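Xylan esterase, putative, AXE2C (Cellvibrio japonicus, PDB 2WAA) removes acetyl groups from acetylated xylan and glucomannan, helping to break down plant cell wall polysaccharides. Local coordinates at residues A246-T251 against A282-Y287. Residues are numbered along the deposited sequence; the frame is centred on the assembly and turned at random. Where two conformers were deposited one is given.
Sequences ATYINT and AALVSY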
ATOM      1  N   ALA A 246      -1.905  17.177 -24.281  1.00 18.83           N
ATOM      2  CA  ALA A 246      -2.362  18.316 -23.471  1.00 19.09           C
ATOM      3  C   ALA A 246      -3.296  17.883 -22.342  1.00 17.76           C
ATOM      4  O   ALA A 246      -3.202  18.389 -21.247  1.00 18.27           O
ATOM      5  CB  ALA A 246      -3.029  19.436 -24.349  1.00 17.87           C
ATOM      6  N   THR A 247      -4.198  16.952 -22.612  1.00 17.38           N
ATOM      7  CA  THR A 247      -5.170  16.528 -21.626  1.00 17.70           C
ATOM      8  C   THR A 247      -4.458  15.845 -20.437  1.00 16.68           C
ATOM      9  O   THR A 247      -4.699  16.131 -19.257  1.00 16.84           O
ATOM     10  CB  THR A 247      -6.133  15.493 -22.218  1.00 18.40           C
ATOM     11  OG1 THR A 247      -6.881  16.065 -23.302  1.00 19.51           O
ATOM     12  CG2 THR A 247      -7.108  14.994 -21.153  1.00 21.00           C
ATOM     13  N   TYR A 248      -3.558  14.948 -20.765  1.00 15.26           N
ATOM     14  CA  TYR A 248      -2.858  14.228 -19.716  1.00 13.67           C
ATOM     15  C   TYR A 248      -1.981  15.161 -18.873  1.00 14.08           C
ATOM     16  O   TYR A 248      -1.993  15.105 -17.628  1.00 13.87           O
ATOM     17  CB  TYR A 248      -2.020  13.131 -20.334  1.00 12.45           C
ATOM     18  CG  TYR A 248      -1.694  12.067 -19.320  1.00 12.84           C
ATOM     19  CD1 TYR A 248      -2.587  11.027 -19.099  1.00 12.65           C
ATOM     20  CD2 TYR A 248      -0.494  12.101 -18.606  1.00  9.95           C
ATOM     21  CE1 TYR A 248      -2.305  10.011 -18.177  1.00 11.55           C
ATOM     22  CE2 TYR A 248      -0.177  11.083 -17.694  1.00 11.34           C
ATOM     23  CZ  TYR A 248      -1.108  10.055 -17.486  1.00 10.67           C
ATOM     24  OH  TYR A 248      -0.860   9.052 -16.595  1.00 11.07           O
ATOM     25  N   ILE A 249      -1.209  16.014 -19.534  1.00 14.07           N
ATOM     26  CA  ILE A 249      -0.298  16.887 -18.802  1.00 14.35           C
ATOM     27  C   ILE A 249      -1.097  17.862 -17.954  1.00 16.07           C
ATOM     28  O   ILE A 249      -0.746  18.145 -16.790  1.00 15.23           O
ATOM     29  CB  ILE A 249       0.664  17.631 -19.747  1.00 14.93           C
ATOM     30  CG1 ILE A 249       1.674  16.629 -20.378  1.00 14.66           C
ATOM     31  CG2 ILE A 249       1.381  18.818 -19.008  1.00 14.11           C
ATOM     32  CD1 ILE A 249       2.507  17.274 -21.491  1.00 17.09           C
ATOM     33  N   ASN A 250      -2.197  18.379 -18.491  1.00 16.83           N
ATOM     34  CA  ASN A 250      -2.973  19.298 -17.680  1.00 16.44           C
ATOM     35  C   ASN A 250      -3.593  18.604 -16.466  1.00 15.66           C
ATOM     36  O   ASN A 250      -3.652  19.196 -15.380  1.00 14.68           O
ATOM     37  CB  ASN A 250      -4.042  20.005 -18.515  1.00 18.30           C
ATOM     38  CG  ASN A 250      -3.435  21.019 -19.459  1.00 20.68           C
ATOM     39  OD1 ASN A 250      -2.319  21.547 -19.224  1.00 23.08           O
ATOM     40  ND2 ASN A 250      -4.170  21.334 -20.509  1.00 23.05           N
ATOM     41  N   THR A 251      -4.038  17.361 -16.611  1.00 13.98           N
ATOM     42  CA  THR A 251      -4.562  16.727 -15.423  0.50 13.99           C
ATOM     43  C   THR A 251      -3.489  16.260 -14.458  1.00 12.92           C
ATOM     44  O   THR A 251      -3.703  16.364 -13.252  1.00 11.70           O
ATOM     45  CB  THR A 251      -5.827  15.813 -15.626  0.50 15.39           C
ATOM     46  OG1 THR A 251      -5.755  14.583 -14.878  0.50 17.09           O
ATOM     47  CG2 THR A 251      -6.110  15.582 -17.071  0.50 15.96           C
ATOM     48  N   ALA A 282       8.333   6.047 -23.452  1.00 10.25           N
ATOM     49  CA  ALA A 282       8.977   7.319 -23.784  1.00 11.17           C
ATOM     50  C   ALA A 282       7.962   8.472 -23.728  1.00 11.61           C
ATOM     51  O   ALA A 282       8.313   9.571 -23.340  1.00 12.54           O
ATOM     52  CB  ALA A 282       9.652   7.223 -25.201  1.00 11.68           C
ATOM     53  N   ALA A 283       6.719   8.203 -24.119  1.00 11.86           N
ATOM     54  CA  ALA A 283       5.690   9.232 -24.116  1.00 11.55           C
ATOM     55  C   ALA A 283       5.376   9.637 -22.688  1.00 11.67           C
ATOM     56  O   ALA A 283       5.276  10.830 -22.385  1.00 11.63           O
ATOM     57  CB  ALA A 283       4.415   8.745 -24.824  1.00 12.71           C
ATOM     58  N   LEU A 284       5.215   8.651 -21.801  1.00  9.60           N
ATOM     59  CA  LEU A 284       4.949   9.025 -20.396  1.00  9.88           C
ATOM     60  C   LEU A 284       6.113   9.777 -19.747  1.00  9.99           C
ATOM     61  O   LEU A 284       5.912  10.733 -18.979  1.00  9.31           O
ATOM     62  CB  LEU A 284       4.528   7.809 -19.542  1.00 10.50           C
ATOM     63  CG  LEU A 284       4.150   8.115 -18.075  1.00  6.81           C
ATOM     64  CD1 LEU A 284       3.171   9.304 -18.019  1.00 11.38           C
ATOM     65  CD2 LEU A 284       3.526   6.876 -17.394  1.00 11.04           C
ATOM     66  N   VAL A 285       7.343   9.381 -20.062  1.00  9.89           N
ATOM     67  CA  VAL A 285       8.481  10.122 -19.556  1.00 10.15           C
ATOM     68  C   VAL A 285       8.420  11.562 -20.033  1.00 10.79           C
ATOM     69  O   VAL A 285       8.699  12.514 -19.272  1.00 10.67           O
ATOM     70  CB  VAL A 285       9.796   9.449 -20.025  1.00 10.65           C
ATOM     71  CG1 VAL A 285      10.992  10.354 -19.776  1.00  9.87           C
ATOM     72  CG2 VAL A 285       9.954   8.053 -19.318  1.00  8.76           C
ATOM     73  N   SER A 286       8.057  11.727 -21.302  1.00 10.65           N
ATOM     74  CA  SER A 286       7.983  13.043 -21.903  1.00 11.21           C
ATOM     75  C   SER A 286       6.911  13.872 -21.196  1.00 10.77           C
ATOM     76  O   SER A 286       7.146  15.020 -20.851  1.00 11.33           O
ATOM     77  CB  SER A 286       7.615  12.934 -23.393  1.00 10.85           C
ATOM     78  OG  SER A 286       7.726  14.224 -23.947  1.00 13.43           O
ATOM     79  N   TYR A 287       5.748  13.259 -20.974  1.00 10.15           N
ATOM     80  CA  TYR A 287       4.623  13.947 -20.345  1.00  9.15           C
ATOM     81  C   TYR A 287       4.999  14.363 -18.904  1.00  9.83           C
ATOM     82  O   TYR A 287       4.668  15.458 -18.444  1.00 10.08           O
ATOM     83  CB  TYR A 287       3.420  13.016 -20.310  1.00  9.85           C
ATOM     84  CG  TYR A 287       2.719  12.753 -21.636  1.00 11.81           C
ATOM     85  CD1 TYR A 287       3.252  13.206 -22.861  1.00 16.11           C
ATOM     86  CD2 TYR A 287       1.547  11.998 -21.667  1.00 10.98           C
ATOM     87  CE1 TYR A 287       2.582  12.943 -24.089  1.00 15.51           C
ATOM     88  CE2 TYR A 287       0.864  11.731 -22.900  1.00 13.21           C
ATOM     89  CZ  TYR A 287       1.384  12.237 -24.086  1.00 15.59           C
ATOM     90  OH  TYR A 287       0.729  11.926 -25.264  1.00 16.26           O
TER
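Y248 and Y287 bring two helices, 245-262 and 278-295, together through their rings. The ring centroids lie 5.8 Å apart with planes inclined at 41°, an oblique pairing in which CD2 of Y248 sits 3.7 Å from CD2 of Y287. The two side chains cross at about a right angle. With CG of Y248 anti to the backbone N (chi1 -159°), its ring meets Y287 through CD2 and L284 through CE2, the CD1 methyl of L284 lying 3.8 Å from Y248 CE2.

Aliphatic packing continues at the base of the Y287 side chain. I249 lays CG1 and CD1 against the backbone of Y287, CG1 lying 3.8 Å from Y287 O and 4.0 Å from Y287 CB; isoleucine's flexible ethyl arm can lie along the facing backbone where the I249 and Y287 CA atoms are 5.9 Å apart.

Tyrosine fits both ring positions because its apolar ring fills the buried interface while its hydroxyl bonds beyond it.

These helices flank the parallel sheet of the SGNH-type esterase domain. No hydrogen bond joins the two segments, so van der Waals contact carries their pairing, while the Y248 hydroxyl ties it to D237, next in sequence to N236, a probable transition-state stabiliser, and the Y287 hydroxyl to the P243 carbonyl.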